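Local coordinates for protein dipeptidase AC. Metallo peptidase. MEROPS family M19 (Rhodobacter sphaeroides, PDB 3LY0) that probably hydrolyses dipeptides as a zinc-dependent metallodipeptidase of the membrane dipeptidase family, here holding a phosphinate mimic of L-Ala-D-Ala at its two-zinc site, at residues A[14-19]-A[28-33]; A[68-73]-A[79-84]; A[237-242]-A[285-290]. All coordinates share one frame; numbering follows the deposited sequence.

Contact 1: A[14-19]-A[28-33]; sequences NDFLLR and ETIWLK. With ZN (zinc ion), chain D; LY0 ((2R)-3-[(R)-[(1R)-1-aminoethyl](hydroxy)phosphoryl]-2-methylpropanoic acid), chain C.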
loop_
_atom_site.group_PDB
_atom_site.type_symbol
_atom_site.label_atom_id
_atom_site.label_comp_id
_atom_site.label_asym_id
_atom_site.label_seq_id
_atom_site.Cartn_x
_atom_site.Cartn_y
_atom_site.Cartn_z
ATOM N N ASN A 14 -1.925 -0.717 4.379
ATOM C CA ASN A 14 -1.412 -0.691 5.747
ATOM C C ASN A 14 -0.795 -2.020 6.132
ATOM O O ASN A 14 -1.115 -3.051 5.537
ATOM C CB ASN A 14 -2.495 -0.273 6.763
ATOM C CG ASN A 14 -3.424 -1.412 7.135
ATOM O OD1 ASN A 14 -3.034 -2.357 7.825
ATOM N ND2 ASN A 14 -4.672 -1.322 6.689
ATOM N N ASP A 15 0.098 -1.976 7.119
ATOM C CA ASP A 15 0.780 -3.161 7.606
ATOM C C ASP A 15 0.390 -3.527 9.036
ATOM O O ASP A 15 1.194 -4.071 9.786
ATOM C CB ASP A 15 2.292 -2.977 7.486
ATOM C CG ASP A 15 2.742 -2.898 6.044
ATOM O OD1 ASP A 15 2.615 -3.911 5.321
ATOM O OD2 ASP A 15 3.202 -1.828 5.613
ATOM N N PHE A 16 -0.855 -3.247 9.407
ATOM C CA PHE A 16 -1.326 -3.643 10.724
ATOM C C PHE A 16 -1.111 -5.133 11.001
ATOM O O PHE A 16 -0.810 -5.512 12.128
ATOM C CB PHE A 16 -2.800 -3.294 10.897
ATOM C CG PHE A 16 -3.349 -3.664 12.239
ATOM C CD1 PHE A 16 -4.208 -4.738 12.366
ATOM C CD2 PHE A 16 -2.976 -2.956 13.372
ATOM C CE1 PHE A 16 -4.718 -5.094 13.602
ATOM C CE2 PHE A 16 -3.469 -3.304 14.612
ATOM C CZ PHE A 16 -4.348 -4.374 14.728
ATOM N N LEU A 17 -1.258 -5.979 9.986
ATOM C CA LEU A 17 -1.108 -7.416 10.198
ATOM C C LEU A 17 0.291 -7.776 10.706
ATOM O O LEU A 17 0.465 -8.776 11.400
ATOM C CB LEU A 17 -1.432 -8.203 8.922
ATOM C CG LEU A 17 -2.908 -8.226 8.513
ATOM C CD1 LEU A 17 -3.049 -8.836 7.138
ATOM C CD2 LEU A 17 -3.750 -9.001 9.542
ATOM N N LEU A 18 1.288 -6.961 10.373
ATOM C CA LEU A 18 2.632 -7.238 10.851
ATOM C C LEU A 18 2.681 -7.156 12.371
ATOM O O LEU A 18 3.438 -7.876 13.027
ATOM C CB LEU A 18 3.639 -6.272 10.211
ATOM C CG LEU A 18 5.121 -6.531 10.473
ATOM C CD1 LEU A 18 5.580 -7.820 9.821
ATOM C CD2 LEU A 18 5.933 -5.347 9.949
ATOM N N ARG A 19 1.855 -6.291 12.945
ATOM C CA ARG A 19 1.834 -6.165 14.395
ATOM C C ARG A 19 1.227 -7.387 15.058
ATOM O O ARG A 19 1.649 -7.785 16.148
ATOM C CB ARG A 19 1.148 -4.874 14.813
ATOM C CG ARG A 19 2.052 -3.670 14.500
ATOM C CD ARG A 19 1.404 -2.342 14.787
ATOM N NE ARG A 19 0.856 -2.300 16.133
ATOM C CZ ARG A 19 -0.215 -1.597 16.467
ATOM N NH1 ARG A 19 -0.842 -0.864 15.551
ATOM N NH2 ARG A 19 -0.660 -1.636 17.713
ATOM N N GLU A 28 -5.926 -9.898 20.739
ATOM C CA GLU A 28 -7.231 -9.397 21.160
ATOM C C GLU A 28 -7.147 -7.932 21.617
ATOM O O GLU A 28 -7.949 -7.085 21.210
ATOM C CB GLU A 28 -7.803 -10.264 22.278
ATOM C CG GLU A 28 -9.210 -9.869 22.676
ATOM C CD GLU A 28 -9.798 -10.776 23.744
ATOM O OE1 GLU A 28 -9.069 -11.654 24.254
ATOM O OE2 GLU A 28 -10.993 -10.606 24.069
ATOM N N THR A 29 -6.158 -7.641 22.452
ATOM C CA THR A 29 -5.969 -6.282 22.939
ATOM C C THR A 29 -5.498 -5.353 21.821
ATOM O O THR A 29 -6.045 -4.267 21.642
ATOM C CB THR A 29 -4.979 -6.247 24.110
ATOM O OG1 THR A 29 -5.526 -7.002 25.201
ATOM C CG2 THR A 29 -4.732 -4.813 24.562
ATOM N N ILE A 30 -4.491 -5.785 21.067
ATOM C CA ILE A 30 -3.925 -4.936 20.022
ATOM C C ILE A 30 -5.006 -4.460 19.052
ATOM O O ILE A 30 -5.077 -3.287 18.717
ATOM C CB ILE A 30 -2.790 -5.647 19.253
ATOM C CG1 ILE A 30 -1.598 -5.897 20.183
ATOM C CG2 ILE A 30 -2.353 -4.821 18.041
ATOM C CD1 ILE A 30 -0.547 -6.812 19.583
ATOM N N TRP A 31 -5.851 -5.380 18.608
ATOM C CA TRP A 31 -6.883 -5.071 17.622
ATOM C C TRP A 31 -8.105 -4.392 18.229
ATOM O O TRP A 31 -8.545 -3.356 17.743
ATOM C CB TRP A 31 -7.281 -6.374 16.918
ATOM C CG TRP A 31 -8.493 -6.361 15.999
ATOM C CD1 TRP A 31 -9.482 -7.302 15.964
ATOM C CD2 TRP A 31 -8.821 -5.402 14.983
ATOM N NE1 TRP A 31 -10.408 -6.989 14.995
ATOM C CE2 TRP A 31 -10.019 -5.831 14.374
ATOM C CE3 TRP A 31 -8.215 -4.229 14.523
ATOM C CZ2 TRP A 31 -10.624 -5.125 13.337
ATOM C CZ3 TRP A 31 -8.821 -3.531 13.491
ATOM C CH2 TRP A 31 -10.017 -3.975 12.914
ATOM N N LEU A 32 -8.661 -4.977 19.285
ATOM C CA LEU A 32 -9.933 -4.482 19.800
ATOM C C LEU A 32 -9.808 -3.275 20.732
ATOM O O LEU A 32 -10.750 -2.506 20.866
ATOM C CB LEU A 32 -10.700 -5.608 20.489
ATOM C CG LEU A 32 -11.027 -6.790 19.573
ATOM C CD1 LEU A 32 -11.754 -7.853 20.368
ATOM C CD2 LEU A 32 -11.865 -6.328 18.384
ATOM N N LYS A 33 -8.653 -3.122 21.366
ATOM C CA LYS A 33 -8.450 -2.029 22.317
ATOM C C LYS A 33 -7.342 -1.063 21.911
ATOM O O LYS A 33 -7.372 0.116 22.269
ATOM C CB LYS A 33 -8.127 -2.599 23.698
ATOM C CG LYS A 33 -9.258 -3.406 24.316
ATOM C CD LYS A 33 -8.895 -3.886 25.710
ATOM C CE LYS A 33 -10.070 -4.585 26.373
ATOM N NZ LYS A 33 -9.706 -5.090 27.729
HETATM ZN ZN ZN D . 3.616 -2.770 3.647
HETATM P P LY0 C . 6.397 -1.187 3.550
HETATM C C1 LY0 C . 7.884 -2.823 5.257
HETATM N N1 LY0 C . 5.612 -3.540 4.572
HETATM C C2 LY0 C . 6.472 -2.415 4.899
HETATM C C4 LY0 C . 7.135 0.404 4.097
HETATM C C5 LY0 C . 8.127 1.013 3.147
HETATM C C6 LY0 C . 7.640 1.034 1.724
HETATM C C7 LY0 C . 8.732 2.310 3.621
HETATM O O31 LY0 C . 4.931 -1.048 3.213
HETATM O O32 LY0 C . 7.140 -1.763 2.299
HETATM O O61 LY0 C . 8.527 1.286 0.729
HETATM O O62 LY0 C . 6.456 0.794 1.436
#
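The ring of Phe-16 meets the six-membered ring of Trp-31 with their planes at 50° and their centroids 5.6 Å apart, an oblique pairing that is neither stacked nor T-shaped. The closest approach of the two rings is Phe-16 CE1 to Trp-31 CE3, 3.7 Å. Arg-19 NH1 lies at the edge of the Phe-16 ring, in its plane. Ile-30 CG2 reaches the same ring at a slant, 3.9 Å from Phe-16 CZ, and also touches Arg-19 NH2 at 3.6 Å, so one methyl serves both ring and guanidinium. With CG anti to the backbone N (chi1 -180°), Phe-16 extends its ring to helix 27-32. The polar ends are held elsewhere: Arg-19 by Leu-40 O and salt bridges to Asp-308 and Asp-35, Trp-31 NE1 by Met-106 O. Behind the ring, Asn-14 OD1 accepts from Phe-16 N at 2.8 Å on an in-plane lone pair, forming an Asx turn. Within that turn Asp-15 chelates zinc through OD1 (2.3 Å) and OD2 (2.2 Å), beside N1 and O31 of the phosphinate, with His-13 and Glu-139 completing the site. Van der Waals packing without a hydrogen bond thus joins the two helices, with the metal ligand Asp-15 next in the chain to Phe-16.

Contact 2: A[68-73]-A[79-84]; sequences AHFEAM and FELPLP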
loop_
_atom_site.group_PDB
_atom_site.type_symbol
_atom_site.label_atom_id
_atom_site.label_comp_id
_atom_site.label_asym_id
_atom_site.label_seq_id
_atom_site.Cartn_x
_atom_site.Cartn_y
_atom_site.Cartn_z
ATOM N N ALA A 68 17.475 -1.670 13.037
ATOM C CA ALA A 68 18.098 -0.424 13.475
ATOM C C ALA A 68 19.060 0.152 12.442
ATOM O O ALA A 68 19.087 1.363 12.219
ATOM C CB ALA A 68 18.809 -0.627 14.812
ATOM N N HIS A 69 19.858 -0.703 11.810
ATOM C CA HIS A 69 20.839 -0.202 10.852
ATOM C C HIS A 69 20.179 0.423 9.618
ATOM O O HIS A 69 20.690 1.388 9.063
ATOM C CB HIS A 69 21.896 -1.262 10.485
ATOM C CG HIS A 69 21.332 -2.582 10.056
ATOM N ND1 HIS A 69 20.600 -3.388 10.899
ATOM C CD2 HIS A 69 21.431 -3.254 8.884
ATOM C CE1 HIS A 69 20.251 -4.492 10.258
ATOM N NE2 HIS A 69 20.746 -4.437 9.034
ATOM N N PHE A 70 19.031 -0.111 9.210
ATOM C CA PHE A 70 18.310 0.451 8.072
ATOM C C PHE A 70 17.681 1.798 8.418
ATOM O O PHE A 70 17.747 2.745 7.636
ATOM C CB PHE A 70 17.219 -0.509 7.590
ATOM C CG PHE A 70 17.744 -1.814 7.069
ATOM C CD1 PHE A 70 18.957 -1.878 6.394
ATOM C CD2 PHE A 70 17.017 -2.981 7.239
ATOM C CE1 PHE A 70 19.436 -3.085 5.909
ATOM C CE2 PHE A 70 17.488 -4.186 6.751
ATOM C CZ PHE A 70 18.696 -4.241 6.088
ATOM N N GLU A 71 17.055 1.875 9.585
ATOM C CA GLU A 71 16.460 3.128 10.023
ATOM C C GLU A 71 17.521 4.217 10.087
ATOM O O GLU A 71 17.309 5.324 9.605
ATOM C CB GLU A 71 15.755 2.961 11.369
ATOM C CG GLU A 71 14.484 2.132 11.266
ATOM C CD GLU A 71 13.759 1.991 12.588
ATOM O OE1 GLU A 71 14.389 2.234 13.640
ATOM O OE2 GLU A 71 12.559 1.627 12.571
ATOM N N ALA A 72 18.675 3.894 10.665
ATOM C CA ALA A 72 19.755 4.869 10.776
ATOM C C ALA A 72 20.238 5.353 9.411
ATOM O O ALA A 72 20.503 6.538 9.222
ATOM C CB ALA A 72 20.917 4.297 11.581
ATOM N N MET A 73 20.361 4.435 8.461
ATOM C CA MET A 73 20.797 4.809 7.122
ATOM C C MET A 73 19.794 5.744 6.461
ATOM O O MET A 73 20.169 6.742 5.846
ATOM C CB MET A 73 20.993 3.568 6.254
ATOM C CG MET A 73 22.115 2.671 6.716
ATOM S SD MET A 73 22.225 1.192 5.702
ATOM C CE MET A 73 22.525 1.915 4.112
ATOM N N PHE A 79 21.533 7.660 0.708
ATOM C CA PHE A 79 21.667 6.292 1.178
ATOM C C PHE A 79 21.248 5.285 0.114
ATOM O O PHE A 79 20.546 5.621 -0.849
ATOM C CB PHE A 79 20.846 6.069 2.453
ATOM C CG PHE A 79 19.361 6.220 2.255
ATOM C CD1 PHE A 79 18.614 5.200 1.674
ATOM C CD2 PHE A 79 18.715 7.376 2.652
ATOM C CE1 PHE A 79 17.234 5.337 1.494
ATOM C CE2 PHE A 79 17.342 7.523 2.475
ATOM C CZ PHE A 79 16.600 6.498 1.899
ATOM N N GLU A 80 21.681 4.043 0.312
ATOM C CA GLU A 80 21.348 2.914 -0.546
ATOM C C GLU A 80 21.318 1.698 0.356
ATOM O O GLU A 80 22.343 1.335 0.926
ATOM C CB GLU A 80 22.445 2.660 -1.572
ATOM C CG GLU A 80 22.630 3.682 -2.665
ATOM C CD GLU A 80 23.538 3.141 -3.755
ATOM O OE1 GLU A 80 23.318 1.992 -4.188
ATOM O OE2 GLU A 80 24.480 3.847 -4.170
ATOM N N LEU A 81 20.161 1.065 0.494
ATOM C CA LEU A 81 20.067 -0.146 1.290
ATOM C C LEU A 81 20.234 -1.365 0.400
ATOM O O LEU A 81 19.736 -1.391 -0.720
ATOM C CB LEU A 81 18.729 -0.220 2.022
ATOM C CG LEU A 81 18.619 0.550 3.341
ATOM C CD1 LEU A 81 19.100 1.992 3.197
ATOM C CD2 LEU A 81 17.191 0.470 3.909
ATOM N N PRO A 82 20.957 -2.378 0.893
ATOM C CA PRO A 82 21.163 -3.613 0.136
ATOM C C PRO A 82 19.849 -4.370 -0.024
ATOM O O PRO A 82 19.008 -4.306 0.868
ATOM C CB PRO A 82 22.102 -4.420 1.043
ATOM C CG PRO A 82 22.715 -3.418 1.973
ATOM C CD PRO A 82 21.642 -2.405 2.194
ATOM N N LEU A 83 19.673 -5.070 -1.138
ATOM C CA LEU A 83 18.505 -5.941 -1.300
ATOM C C LEU A 83 18.716 -7.222 -0.505
ATOM O O LEU A 83 19.802 -7.805 -0.542
ATOM C CB LEU A 83 18.297 -6.289 -2.773
ATOM C CG LEU A 83 17.826 -5.151 -3.679
ATOM C CD1 LEU A 83 18.038 -5.504 -5.156
ATOM C CD2 LEU A 83 16.361 -4.817 -3.391
ATOM N N PRO A 84 17.681 -7.674 0.214
ATOM C CA PRO A 84 17.761 -8.965 0.900
ATOM C C PRO A 84 17.742 -10.106 -0.102
ATOM O O PRO A 84 17.377 -9.923 -1.269
ATOM C CB PRO A 84 16.473 -9.013 1.736
ATOM C CG PRO A 84 15.869 -7.650 1.665
ATOM C CD PRO A 84 16.374 -7.023 0.398
#
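Leu-81 is the knot of this contact, its two methyls divided between Phe-70 and Met-73 of helix 68-75. CD2 of Leu-81 lies 3.8 Å from Phe-70 CB and reaches the ring obliquely, while Leu-81 CD1 is 3.5 Å from Met-73 CE. The methionine runs past the leucine in the opposite direction, and its bend at chi3 (60°) brings Met-73 CE to within 3.2 Å of Glu-80 O. Farther along, Phe-79 CB sits 3.5 Å from Met-73 O; the near side of the Phe-79 ring also lies by this oxygen, while its far end leads away. The outer side is looser: Pro-82 CD comes no nearer than 4.4 Å to Phe-70 CE1, and the CB of exposed Glu-80 is directed away from the helix, its carboxylate forming a salt bridge with Arg-179. On Phe-70, His-69 NE2 hovers 3.6 Å above one face near the rim, bonded to Gln-63. Replacing Leu-81 by an alanine is likely to open a gap between Phe-70 and Met-73 and set the methionine's end free to turn. No hydrogen bond crosses, and van der Waals packing mainly holds the segments; through its backbone bond to Phe-178, an inhibitor-pocket residue, Leu-81 ties that packing to the active site.

Contact 3: A[237-242]-A[285-290]; sequences HAVTPS and VLRHLD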
loop_
_atom_site.group_PDB
_atom_site.type_symbol
_atom_site.label_atom_id
_atom_site.label_comp_id
_atom_site.label_asym_id
_atom_site.label_seq_id
_atom_site.Cartn_x
_atom_site.Cartn_y
_atom_site.Cartn_z
ATOM N N HIS A 237 8.115 11.076 -8.063
ATOM C CA HIS A 237 9.570 11.127 -8.176
ATOM C C HIS A 237 10.070 12.536 -8.482
ATOM O O HIS A 237 11.152 12.924 -8.043
ATOM C CB HIS A 237 10.035 10.160 -9.258
ATOM C CG HIS A 237 11.496 9.860 -9.203
ATOM N ND1 HIS A 237 12.436 10.619 -9.866
ATOM C CD2 HIS A 237 12.183 8.900 -8.541
ATOM C CE1 HIS A 237 13.639 10.127 -9.626
ATOM N NE2 HIS A 237 13.512 9.085 -8.826
ATOM N N ALA A 238 9.273 13.290 -9.234
ATOM C CA ALA A 238 9.649 14.649 -9.627
ATOM C C ALA A 238 9.754 15.564 -8.416
ATOM O O ALA A 238 10.468 16.571 -8.463
ATOM C CB ALA A 238 8.658 15.200 -10.645
ATOM N N VAL A 239 9.059 15.224 -7.336
ATOM C CA VAL A 239 9.117 15.989 -6.096
ATOM C C VAL A 239 10.164 15.421 -5.137
ATOM O O VAL A 239 10.971 16.168 -4.574
ATOM C CB VAL A 239 7.732 16.021 -5.413
ATOM C CG1 VAL A 239 7.787 16.733 -4.083
ATOM C CG2 VAL A 239 6.700 16.659 -6.339
ATOM N N THR A 240 10.137 14.103 -4.948
ATOM C CA THR A 240 11.086 13.413 -4.079
ATOM C C THR A 240 11.679 12.240 -4.851
ATOM O O THR A 240 10.994 11.245 -5.078
ATOM C CB THR A 240 10.369 12.841 -2.837
ATOM O OG1 THR A 240 9.835 13.913 -2.055
ATOM C CG2 THR A 240 11.321 12.003 -1.977
ATOM N N PRO A 241 12.947 12.357 -5.280
ATOM C CA PRO A 241 13.569 11.337 -6.138
ATOM C C PRO A 241 14.043 10.098 -5.379
ATOM O O PRO A 241 15.210 9.703 -5.466
ATOM C CB PRO A 241 14.755 12.085 -6.752
ATOM C CG PRO A 241 15.122 13.071 -5.687
ATOM C CD PRO A 241 13.799 13.553 -5.155
ATOM N N SER A 242 13.115 9.479 -4.654
ATOM C CA SER A 242 13.326 8.168 -4.045
ATOM C C SER A 242 13.101 7.077 -5.087
ATOM O O SER A 242 12.223 7.204 -5.935
ATOM C CB SER A 242 12.330 7.963 -2.902
ATOM O OG SER A 242 12.240 6.587 -2.543
ATOM N N VAL A 285 3.319 17.174 1.794
ATOM C CA VAL A 285 2.146 16.345 1.520
ATOM C C VAL A 285 1.343 16.957 0.369
ATOM O O VAL A 285 0.980 16.276 -0.585
ATOM C CB VAL A 285 1.257 16.222 2.763
ATOM C CG1 VAL A 285 -0.033 15.469 2.437
ATOM C CG2 VAL A 285 2.020 15.525 3.899
ATOM N N LEU A 286 1.097 18.262 0.444
ATOM C CA LEU A 286 0.307 18.929 -0.584
ATOM C C LEU A 286 1.067 19.086 -1.888
ATOM O O LEU A 286 0.478 19.142 -2.963
ATOM C CB LEU A 286 -0.169 20.290 -0.081
ATOM C CG LEU A 286 -1.221 20.182 1.019
ATOM C CD1 LEU A 286 -1.455 21.543 1.660
ATOM C CD2 LEU A 286 -2.516 19.586 0.464
ATOM N N ARG A 287 2.388 19.170 -1.800
ATOM C CA ARG A 287 3.217 19.246 -2.984
ATOM C C ARG A 287 3.044 17.964 -3.796
ATOM O O ARG A 287 2.816 18.000 -5.001
ATOM C CB ARG A 287 4.676 19.413 -2.557
ATOM C CG ARG A 287 5.604 19.920 -3.631
ATOM C CD ARG A 287 6.924 20.381 -3.005
ATOM N NE ARG A 287 6.705 21.220 -1.822
ATOM C CZ ARG A 287 7.256 21.011 -0.623
ATOM N NH1 ARG A 287 8.083 19.987 -0.428
ATOM N NH2 ARG A 287 6.985 21.835 0.386
ATOM N N HIS A 288 3.146 16.819 -3.128
ATOM C CA HIS A 288 2.955 15.547 -3.822
ATOM C C HIS A 288 1.534 15.389 -4.335
ATOM O O HIS A 288 1.331 14.966 -5.469
ATOM C CB HIS A 288 3.328 14.379 -2.919
ATOM C CG HIS A 288 4.797 14.113 -2.869
ATOM N ND1 HIS A 288 5.441 13.295 -3.775
ATOM C CD2 HIS A 288 5.756 14.590 -2.039
ATOM C CE1 HIS A 288 6.733 13.267 -3.492
ATOM N NE2 HIS A 288 6.947 14.036 -2.437
ATOM N N LEU A 289 0.551 15.728 -3.508
ATOM C CA LEU A 289 -0.841 15.592 -3.946
ATOM C C LEU A 289 -1.121 16.461 -5.158
ATOM O O LEU A 289 -1.726 16.004 -6.121
ATOM C CB LEU A 289 -1.828 15.900 -2.824
ATOM C CG LEU A 289 -2.010 14.804 -1.780
ATOM C CD1 LEU A 289 -2.857 15.327 -0.633
ATOM C CD2 LEU A 289 -2.652 13.560 -2.398
ATOM N N ASP A 290 -0.662 17.707 -5.132
ATOM C CA ASP A 290 -0.861 18.581 -6.280
ATOM C C ASP A 290 -0.236 17.991 -7.526
ATOM O O ASP A 290 -0.828 18.021 -8.603
ATOM C CB ASP A 290 -0.228 19.951 -6.052
ATOM C CG ASP A 290 -1.082 20.878 -5.195
ATOM O OD1 ASP A 290 -2.265 20.573 -4.918
ATOM O OD2 ASP A 290 -0.547 21.938 -4.800
#
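In this TIM-barrel family protein, the loop that follows strand 230-231, and that also carries the zinc ligand His-233, is pinned against helix 283-296 by the imidazole of His-288. Val-239 and Thr-240 of the loop approach this ring from different directions. The valine covers one face: its CG1, anti to the backbone N (chi1 176°), makes a CH-pi contact 3.6 Å from the ring centroid and 27° off the normal, displaced to the rim so that Val-239 CG1 is only 3.3 Å from His-288 NE2. The threonine sits at the ring's edge, where His-288 NE2 donates to Thr-240 OG1. The hydroxyl bonds in addition to Arg-271 O, so the buried oxygen is gripped by both a ring and a backbone carbonyl. At the other nitrogen, His-288 ND1 is hydrogen-bonded to Ala-236 N. Bonds at both nitrogens are likely to fix the rotation of the imidazole, and an ND1 that accepts beside an NE2 that donates is consistent with a neutral ring. Outside the ring, Arg-287 CG packs 3.9 Å from Val-239 CG1, while the arginine's guanidinium goes to a salt bridge with Glu-272. Past Thr-240 the chain reverses in an inverse gamma turn centred on Pro-241, closed by a weak bond from Ser-242 N to Thr-240 O. The NE2-OG1 bond from His-288 to Thr-240 measures 2.9 Å, and the hydroxyl oxygen lies just 2° out of the imidazole plane.

Overall arrangement
The three contacts follow one another along the chain without interleaving. Contact 1 comes first, joining helices 16-22 and 27-32; contact 2 sets helix 68-75 against the chain from strand 79-80 onward; contact 3 links the loop after strand 230-231 to helix 283-296. None touches another. Centres of contacts 1 and 3 are about 30 Å apart, on opposite sides of the chain's centre; the centre of contact 2 lies about 26 Å from that of contact 1 and about 22 Å from that of contact 3. Only contact 1 holds a zinc ligand, but the inhibitor lies about 9 Å from the Leu-81 side chain and about 11 Å from that of Thr-240, so three separate packing sites border the two-zinc pocket region of the TIM-barrel-type fold.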